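Local coordinates for protein major extracellular endoglucanase (Xanthomonas campestris pv. campestris, PDB 4TUF) that cleaves internal beta-1,4-glucosidic linkages of cellulose, lichenin and cereal beta-glucans through its family 5 glycoside hydrolase catalytic domain, a TIM barrel, at residues A[119-124]-A[159-164]; A[196-201]-A[216-221]; A[164-169]-A[200-205]. All blocks are in the same frame, centred on the assembly; numbering follows the deposited sequence.

Interaction 1 (A[119-124]-A[159-164]); sequences SELWYT and HGAATW
Glu120 and His159 bring two loop backbones together, their CA atoms 4.8 Å apart, where His159 N donates to Glu120 O over 3.3 Å. Both loops follow barrel strands of the TIM barrel: 119-124 comes after strand 105-110, and the loop holding 159-164 comes after strand 149-153. A type II' beta turn runs from His159 to Ala162, closed by Ala162 N bonding to His159 O, with Gly160 at positive phi in its second position. Glu120 reaches across this turn: CG stands beside its own backbone N (chi1 -75°), the chain beyond is extended, and OE2 accepts the N-H of Ala161 at 3.0 Å. That bond is bent, 144° at the hydrogen, and comes from above the carboxylate plane rather than within it. The same residue lies over one face of the imidazole, making a CH-pi contact from Glu120 CA to the His159 ring centroid at 3.9 Å. The ring is fixed from elsewhere as well, since His159 ND1 bonds to the carbonyl of Glu157, the probable proton donor, and the ring stacks with Trp212. Ser119, Glu120 and His159 also belong to a dihydrogenphosphate pocket. Next along the chain, Leu121 presents a single branch to the turn, CD2 lying 3.9 Å from Ala162 CB and 3.4 Å from Ala162 N.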
loop_
_atom_site.group_PDB
_atom_site.type_symbol
_atom_site.label_atom_id
_atom_site.label_comp_id
_atom_site.label_asym_id
_atom_site.label_seq_id
_atom_site.Cartn_x
_atom_site.Cartn_y
_atom_site.Cartn_z
ATOM N N SER A 119 -4.287 -13.336 -1.992
ATOM C CA SER A 119 -3.957 -14.631 -1.401
ATOM C C SER A 119 -3.601 -14.521 0.077
ATOM O O SER A 119 -3.038 -13.517 0.517
ATOM C CB SER A 119 -2.802 -15.295 -2.153
ATOM O OG SER A 119 -1.608 -14.545 -2.014
ATOM N N GLU A 120 -3.937 -15.564 0.832
ATOM C CA GLU A 120 -3.565 -15.652 2.238
ATOM C C GLU A 120 -2.048 -15.686 2.395
ATOM O O GLU A 120 -1.476 -14.952 3.199
ATOM C CB GLU A 120 -4.190 -16.889 2.882
ATOM C CG GLU A 120 -5.673 -16.757 3.148
ATOM C CD GLU A 120 -6.262 -18.020 3.732
ATOM O OE1 GLU A 120 -7.497 -18.190 3.669
ATOM O OE2 GLU A 120 -5.485 -18.849 4.250
ATOM N N LEU A 121 -1.403 -16.540 1.610
ATOM C CA LEU A 121 0.040 -16.700 1.667
ATOM C C LEU A 121 0.693 -16.083 0.439
ATOM O O LEU A 121 0.009 -15.615 -0.469
ATOM C CB LEU A 121 0.404 -18.179 1.773
ATOM C CG LEU A 121 -0.328 -18.965 2.860
ATOM C CD1 LEU A 121 0.021 -20.438 2.788
ATOM C CD2 LEU A 121 0.023 -18.393 4.216
ATOM N N TRP A 122 2.018 -16.100 0.402
ATOM C CA TRP A 122 2.754 -15.498 -0.704
ATOM C C TRP A 122 2.761 -16.412 -1.931
ATOM O O TRP A 122 3.400 -16.110 -2.941
ATOM C CB TRP A 122 4.186 -15.171 -0.269
ATOM C CG TRP A 122 4.891 -16.337 0.340
ATOM C CD1 TRP A 122 5.796 -17.159 -0.267
ATOM C CD2 TRP A 122 4.731 -16.832 1.676
ATOM N NE1 TRP A 122 6.210 -18.130 0.610
ATOM C CE2 TRP A 122 5.569 -17.952 1.809
ATOM C CE3 TRP A 122 3.955 -16.438 2.769
ATOM C CZ2 TRP A 122 5.660 -18.679 2.991
ATOM C CZ3 TRP A 122 4.042 -17.165 3.943
ATOM C CH2 TRP A 122 4.888 -18.271 4.045
ATOM N N TYR A 123 2.041 -17.527 -1.839
ATOM C CA TYR A 123 2.001 -18.507 -2.920
ATOM C C TYR A 123 0.647 -19.172 -2.983
ATOM O O TYR A 123 -0.084 -19.196 -1.990
ATOM C CB TYR A 123 3.076 -19.573 -2.733
ATOM C CG TYR A 123 2.919 -20.423 -1.477
ATOM C CD1 TYR A 123 3.437 -20.002 -0.254
ATOM C CD2 TYR A 123 2.279 -21.655 -1.524
ATOM C CE1 TYR A 123 3.306 -20.778 0.882
ATOM C CE2 TYR A 123 2.147 -22.438 -0.393
ATOM C CZ TYR A 123 2.660 -21.998 0.805
ATOM O OH TYR A 123 2.529 -22.787 1.927
ATOM N N THR A 124 0.317 -19.715 -4.152
ATOM C CA THR A 124 -0.938 -20.438 -4.331
ATOM C C THR A 124 -0.704 -21.752 -5.057
ATOM O O THR A 124 0.432 -22.146 -5.303
ATOM C CB THR A 124 -1.954 -19.625 -5.132
ATOM O OG1 THR A 124 -1.512 -19.535 -6.491
ATOM C CG2 THR A 124 -2.103 -18.226 -4.554
ATOM N N HIS A 159 -2.898 -12.911 5.351
ATOM C CA HIS A 159 -3.979 -13.196 6.293
ATOM C C HIS A 159 -4.262 -14.690 6.327
ATOM O O HIS A 159 -3.528 -15.475 5.733
ATOM C CB HIS A 159 -5.246 -12.425 5.921
ATOM C CG HIS A 159 -5.750 -12.721 4.543
ATOM N ND1 HIS A 159 -5.148 -12.223 3.406
ATOM C CD2 HIS A 159 -6.802 -13.461 4.118
ATOM C CE1 HIS A 159 -5.803 -12.650 2.341
ATOM N NE2 HIS A 159 -6.814 -13.400 2.746
ATOM N N GLY A 160 -5.320 -15.081 7.030
ATOM C CA GLY A 160 -5.727 -16.474 7.077
ATOM C C GLY A 160 -4.689 -17.402 7.673
ATOM O O GLY A 160 -4.430 -17.377 8.877
ATOM N N ALA A 161 -4.082 -18.217 6.819
ATOM C CA ALA A 161 -3.142 -19.237 7.266
ATOM C C ALA A 161 -1.763 -18.647 7.553
ATOM O O ALA A 161 -0.925 -19.290 8.189
ATOM C CB ALA A 161 -3.045 -20.348 6.233
ATOM N N ALA A 162 -1.537 -17.419 7.098
ATOM C CA ALA A 162 -0.258 -16.748 7.310
ATOM C C ALA A 162 0.071 -16.662 8.792
ATOM O O ALA A 162 -0.782 -16.313 9.607
ATOM C CB ALA A 162 -0.277 -15.356 6.686
ATOM N N THR A 163 1.301 -17.006 9.145
ATOM C CA THR A 163 1.742 -16.872 10.527
ATOM C C THR A 163 3.070 -16.119 10.588
ATOM O O THR A 163 3.582 -15.655 9.569
ATOM C CB THR A 163 1.892 -18.237 11.217
ATOM O OG1 THR A 163 2.846 -19.036 10.505
ATOM C CG2 THR A 163 0.550 -18.971 11.263
ATOM N N TRP A 164 3.618 -16.002 11.790
ATOM C CA TRP A 164 4.822 -15.217 12.015
ATOM C C TRP A 164 5.566 -15.784 13.222
ATOM O O TRP A 164 5.073 -15.722 14.348
ATOM C CB TRP A 164 4.451 -13.750 12.232
ATOM C CG TRP A 164 5.600 -12.787 12.355
ATOM C CD1 TRP A 164 6.717 -12.928 13.122
ATOM C CD2 TRP A 164 5.710 -11.507 11.724
ATOM N NE1 TRP A 164 7.527 -11.825 12.993
ATOM C CE2 TRP A 164 6.930 -10.938 12.141
ATOM C CE3 TRP A 164 4.900 -10.790 10.841
ATOM C CZ2 TRP A 164 7.359 -9.691 11.702
ATOM C CZ3 TRP A 164 5.327 -9.552 10.408
ATOM C CH2 TRP A 164 6.545 -9.017 10.834
#

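Interaction 2 (A[196-201]-A[216-221])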
loop_
_atom_site.group_PDB
_atom_site.type_symbol
_atom_site.label_atom_id
_atom_site.label_comp_id
_atom_site.label_asym_id
_atom_site.label_seq_id
_atom_site.Cartn_x
_atom_site.Cartn_y
_atom_site.Cartn_z
ATOM N N GLU A 196 4.179 -5.863 5.476
ATOM C CA GLU A 196 2.888 -5.728 6.127
ATOM C C GLU A 196 2.731 -6.772 7.213
ATOM O O GLU A 196 3.501 -7.738 7.297
ATOM C CB GLU A 196 1.754 -5.854 5.111
ATOM C CG GLU A 196 1.856 -4.880 3.941
ATOM C CD GLU A 196 0.746 -5.083 2.926
ATOM O OE1 GLU A 196 -0.378 -5.431 3.352
ATOM O OE2 GLU A 196 1.006 -4.915 1.710
ATOM N N GLY A 197 1.721 -6.575 8.046
ATOM C CA GLY A 197 1.436 -7.522 9.094
ATOM C C GLY A 197 0.644 -8.709 8.584
ATOM O O GLY A 197 0.479 -8.906 7.380
ATOM N N ILE A 198 0.169 -9.516 9.523
ATOM C CA ILE A 198 -0.677 -10.650 9.215
ATOM C C ILE A 198 -1.993 -10.436 9.951
ATOM O O ILE A 198 -2.314 -9.303 10.317
ATOM C CB ILE A 198 -0.013 -11.967 9.632
ATOM C CG1 ILE A 198 0.271 -11.958 11.136
ATOM C CG2 ILE A 198 1.288 -12.156 8.857
ATOM C CD1 ILE A 198 0.586 -13.319 11.709
ATOM N N THR A 199 -2.759 -11.499 10.168
ATOM C CA THR A 199 -3.936 -11.377 11.019
ATOM C C THR A 199 -3.702 -12.093 12.353
ATOM O O THR A 199 -2.782 -11.730 13.089
ATOM C CB THR A 199 -5.210 -11.904 10.319
ATOM O OG1 THR A 199 -4.952 -13.171 9.707
ATOM C CG2 THR A 199 -5.638 -10.925 9.250
ATOM N N ASP A 200 -4.530 -13.088 12.669
ATOM C CA ASP A 200 -4.367 -13.853 13.910
ATOM C C ASP A 200 -3.105 -14.710 13.869
ATOM O O ASP A 200 -2.761 -15.273 12.828
ATOM C CB ASP A 200 -5.581 -14.747 14.166
ATOM C CG ASP A 200 -6.760 -13.993 14.756
ATOM O OD1 ASP A 200 -6.690 -12.751 14.878
ATOM O OD2 ASP A 200 -7.769 -14.650 15.094
ATOM N N ASN A 201 -2.423 -14.815 15.006
ATOM C CA ASN A 201 -1.206 -15.613 15.090
ATOM C C ASN A 201 -1.198 -16.528 16.320
ATOM O O ASN A 201 -1.638 -16.139 17.400
ATOM C CB ASN A 201 0.014 -14.695 15.103
ATOM C CG ASN A 201 1.281 -15.408 14.700
ATOM O OD1 ASN A 201 1.366 -15.954 13.603
ATOM N ND2 ASN A 201 2.283 -15.394 15.577
ATOM N N LEU A 216 0.939 -6.533 13.585
ATOM C CA LEU A 216 2.395 -6.560 13.645
ATOM C C LEU A 216 2.920 -7.097 14.979
ATOM O O LEU A 216 4.135 -7.131 15.202
ATOM C CB LEU A 216 2.955 -5.164 13.398
ATOM C CG LEU A 216 3.001 -4.707 11.946
ATOM C CD1 LEU A 216 3.443 -3.263 11.897
ATOM C CD2 LEU A 216 3.952 -5.588 11.160
ATOM N N GLN A 217 2.007 -7.517 15.853
ATOM C CA GLN A 217 2.370 -7.973 17.198
ATOM C C GLN A 217 3.513 -9.005 17.261
ATOM O O GLN A 217 4.394 -8.871 18.110
ATOM C CB GLN A 217 1.143 -8.550 17.912
ATOM C CG GLN A 217 0.173 -7.522 18.458
ATOM C CD GLN A 217 -1.145 -8.152 18.864
ATOM O OE1 GLN A 217 -1.391 -8.404 20.042
ATOM N NE2 GLN A 217 -1.996 -8.424 17.879
ATOM N N PRO A 218 3.510 -10.030 16.379
ATOM C CA PRO A 218 4.569 -11.043 16.514
ATOM C C PRO A 218 5.991 -10.533 16.242
ATOM O O PRO A 218 6.954 -11.248 16.525
ATOM C CB PRO A 218 4.173 -12.098 15.473
ATOM C CG PRO A 218 2.713 -11.934 15.301
ATOM C CD PRO A 218 2.492 -10.451 15.398
ATOM N N LEU A 219 6.122 -9.319 15.718
ATOM C CA LEU A 219 7.435 -8.711 15.496
ATOM C C LEU A 219 8.180 -8.480 16.814
ATOM O O LEU A 219 9.404 -8.357 16.844
ATOM C CB LEU A 219 7.281 -7.393 14.733
ATOM C CG LEU A 219 8.532 -6.573 14.430
ATOM C CD1 LEU A 219 9.530 -7.401 13.629
ATOM C CD2 LEU A 219 8.159 -5.308 13.678
ATOM N N ALA A 220 7.437 -8.424 17.910
ATOM C CA ALA A 220 8.049 -8.218 19.215
ATOM C C ALA A 220 8.805 -9.463 19.678
ATOM O O ALA A 220 9.757 -9.368 20.451
ATOM C CB ALA A 220 6.990 -7.826 20.235
ATOM N N CYS A 221 8.373 -10.628 19.204
ATOM C CA CYS A 221 8.991 -11.898 19.581
ATOM C C CYS A 221 10.006 -12.344 18.542
ATOM O O CYS A 221 10.975 -13.032 18.863
ATOM C CB CYS A 221 7.933 -12.990 19.752
ATOM S SG CYS A 221 6.676 -12.629 20.990
#
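An apolar contact without hydrogen bonds joins 196-201 to 216-221, two parts of the long loop connection between barrel strands 192-195 and 231-238 of the TIM barrel. All the touching residues are buried. At one end the chains come close, Gly197 CA lying 4.7 Å from Leu216 CA, and Leu216 uses one methyl: its CD2 rests 3.8 Å from Gly197 CA. With CG anti to the carbonyl carbon (chi1 -79°) and CD1 taking the extended position beyond it, CD2 is the branch that comes alongside the glycine backbone. At the other end the backbones are wider apart, and the ring of Pro218 spans the distance. Pro218 CG meets the amide of Asn201 at ND2, 3.5 Å away, the two side chains crossing obliquely, and has a looser contact with Ile198 CD1 at 4.4 Å. The amide nitrogen of Asn201 is satisfied elsewhere, by the carbonyls of Val203 and Trp164, so the proline supplies van der Waals cover alone. Glu196 turns from this interface toward the active site, its OE1 accepting the backbone N-H of Glu157, the probable proton donor, and its OE2 in a salt bridge with Arg58. Beyond the contact, Leu216 packs on Leu233 and Pro235 of strand 231-238 and on Phe265 of helix 257-266, while Pro218 lies against Trp164 in the loop before helix 173-187.

Interaction 3 (A[164-169]-A[200-205]); sequences WGTGNA and DNPVCS. With 2HP (dihydrogenphosphate ion), chain H.
Asn201 ND2 is held by two backbone carbonyls, Val203 O of its own loop at 2.6 Å and Trp164 O across the contact at 3.1 Å. Each carbonyl offers an in-plane lone pair; Val203 O lies nearly in the amide plane, whereas Trp164 O is tilted 23° from it. The other end of the amide completes a two-point grip on one residue, Asn201 OD1 accepting Trp164 N at 2.9 Å, though this bond is weak, with 128° at the hydrogen. Together they fix the rotation of the asparagine. This ties the loop between strand 149-153 and helix 173-187 of the TIM barrel to the one after strand 192-195, which the Cys204–Cys221 disulfide secures in turn. Beside the polar pair lies a small apolar patch. Thr166 CG2 touches Pro202 CG at 3.5 Å, the side chains at about a right angle, and also meets Val203 CG2 at 4.1 Å. The threonine methyl stands anti to its own carbonyl carbon, while OG1 (chi1 65°) bonds to Asp172. Farther along, residues 167-169 line a dihydrogenphosphate site completed by Asp172 and Lys175, with Gly167 O 2.9 Å from phosphate O4.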
loop_
_atom_site.group_PDB
_atom_site.type_symbol
_atom_site.label_atom_id
_atom_site.label_comp_id
_atom_site.label_asym_id
_atom_site.label_seq_id
_atom_site.Cartn_x
_atom_site.Cartn_y
_atom_site.Cartn_z
ATOM N N TRP A 164 3.618 -16.002 11.790
ATOM C CA TRP A 164 4.822 -15.217 12.015
ATOM C C TRP A 164 5.566 -15.784 13.222
ATOM O O TRP A 164 5.073 -15.722 14.348
ATOM C CB TRP A 164 4.451 -13.750 12.232
ATOM C CG TRP A 164 5.600 -12.787 12.355
ATOM C CD1 TRP A 164 6.717 -12.928 13.122
ATOM C CD2 TRP A 164 5.710 -11.507 11.724
ATOM N NE1 TRP A 164 7.527 -11.825 12.993
ATOM C CE2 TRP A 164 6.930 -10.938 12.141
ATOM C CE3 TRP A 164 4.900 -10.790 10.841
ATOM C CZ2 TRP A 164 7.359 -9.691 11.702
ATOM C CZ3 TRP A 164 5.327 -9.552 10.408
ATOM C CH2 TRP A 164 6.545 -9.017 10.834
ATOM N N GLY A 165 6.737 -16.360 12.970
ATOM C CA GLY A 165 7.611 -16.850 14.020
ATOM C C GLY A 165 7.167 -18.107 14.743
ATOM O O GLY A 165 7.471 -18.281 15.925
ATOM N N THR A 166 6.464 -18.993 14.043
ATOM C CA THR A 166 5.973 -20.229 14.655
ATOM C C THR A 166 6.864 -21.430 14.350
ATOM O O THR A 166 6.642 -22.521 14.873
ATOM C CB THR A 166 4.549 -20.565 14.182
ATOM O OG1 THR A 166 4.568 -20.843 12.776
ATOM C CG2 THR A 166 3.610 -19.407 14.455
ATOM N N GLY A 167 7.866 -21.231 13.499
ATOM C CA GLY A 167 8.742 -22.318 13.101
ATOM C C GLY A 167 8.160 -23.156 11.975
ATOM O O GLY A 167 8.732 -24.178 11.590
ATOM N N ASN A 168 7.020 -22.725 11.442
ATOM C CA ASN A 168 6.366 -23.438 10.349
ATOM C C ASN A 168 6.633 -22.773 9.010
ATOM O O ASN A 168 6.080 -21.711 8.722
ATOM C CB ASN A 168 4.864 -23.525 10.590
ATOM C CG ASN A 168 4.182 -24.443 9.619
ATOM O OD1 ASN A 168 4.423 -25.647 9.618
ATOM N ND2 ASN A 168 3.316 -23.887 8.787
ATOM N N ALA A 169 7.474 -23.399 8.190
ATOM C CA ALA A 169 7.979 -22.746 6.983
ATOM C C ALA A 169 6.876 -22.462 5.969
ATOM O O ALA A 169 6.948 -21.490 5.219
ATOM C CB ALA A 169 9.063 -23.589 6.349
ATOM N N ASP A 200 -4.530 -13.088 12.669
ATOM C CA ASP A 200 -4.367 -13.853 13.910
ATOM C C ASP A 200 -3.105 -14.710 13.869
ATOM O O ASP A 200 -2.761 -15.273 12.828
ATOM C CB ASP A 200 -5.581 -14.747 14.166
ATOM C CG ASP A 200 -6.760 -13.993 14.756
ATOM O OD1 ASP A 200 -6.690 -12.751 14.878
ATOM O OD2 ASP A 200 -7.769 -14.650 15.094
ATOM N N ASN A 201 -2.423 -14.815 15.006
ATOM C CA ASN A 201 -1.206 -15.613 15.090
ATOM C C ASN A 201 -1.198 -16.528 16.320
ATOM O O ASN A 201 -1.638 -16.139 17.400
ATOM C CB ASN A 201 0.014 -14.695 15.103
ATOM C CG ASN A 201 1.281 -15.408 14.700
ATOM O OD1 ASN A 201 1.366 -15.954 13.603
ATOM N ND2 ASN A 201 2.283 -15.394 15.577
ATOM N N PRO A 202 -0.709 -17.763 16.157
ATOM C CA PRO A 202 -0.686 -18.692 17.297
ATOM C C PRO A 202 0.296 -18.320 18.417
ATOM O O PRO A 202 0.178 -18.888 19.501
ATOM C CB PRO A 202 -0.288 -20.029 16.656
ATOM C CG PRO A 202 0.267 -19.691 15.326
ATOM C CD PRO A 202 -0.379 -18.422 14.882
ATOM N N VAL A 203 1.237 -17.407 18.174
ATOM C CA VAL A 203 2.120 -16.926 19.243
ATOM C C VAL A 203 2.306 -15.416 19.206
ATOM O O VAL A 203 2.201 -14.797 18.150
ATOM C CB VAL A 203 3.540 -17.563 19.192
ATOM C CG1 VAL A 203 3.491 -19.060 19.453
ATOM C CG2 VAL A 203 4.236 -17.247 17.876
ATOM N N CYS A 204 2.594 -14.843 20.373
ATOM C CA CYS A 204 2.967 -13.436 20.509
ATOM C C CYS A 204 1.977 -12.508 19.819
ATOM O O CYS A 204 2.357 -11.658 19.012
ATOM C CB CYS A 204 4.376 -13.215 19.958
ATOM S SG CYS A 204 5.093 -11.582 20.265
ATOM N N SER A 205 0.702 -12.685 20.137
ATOM C CA SER A 205 -0.350 -11.859 19.564
ATOM C C SER A 205 -1.635 -11.990 20.362
ATOM O O SER A 205 -2.057 -13.100 20.675
ATOM C CB SER A 205 -0.601 -12.247 18.105
ATOM O OG SER A 205 -1.769 -11.623 17.600
HETATM P P 2HP H . 10.992 -21.285 9.818
HETATM O O1 2HP H . 11.855 -21.265 8.574
HETATM O O2 2HP H . 11.635 -20.457 10.912
HETATM O O3 2HP H . 9.634 -20.708 9.503
HETATM O O4 2HP H . 10.833 -22.720 10.275
#

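In the fold
Interactions 1 and 3 each join loops after neighbouring parallel strands of the one barrel sheet (105-110 with 149-153, and 149-153 with 192-195), while interaction 2 lies within the connection after 192-195. Along the chain interaction 1 opens first, then interaction 3 and then interaction 2, the last two sharing Asp200 and Asn201. All lie on the same side of the chain's centre, with centres about 8 to 13 Å from one another. Trp164, common to interactions 1 and 3, also packs against interaction 2, and a disulfide ties interaction 2 to interaction 3. Interactions 1 and 2 border the probable catalytic acid Glu157, whereas interaction 3 lies farther out, so the linked loops extend from the active-site end to the periphery.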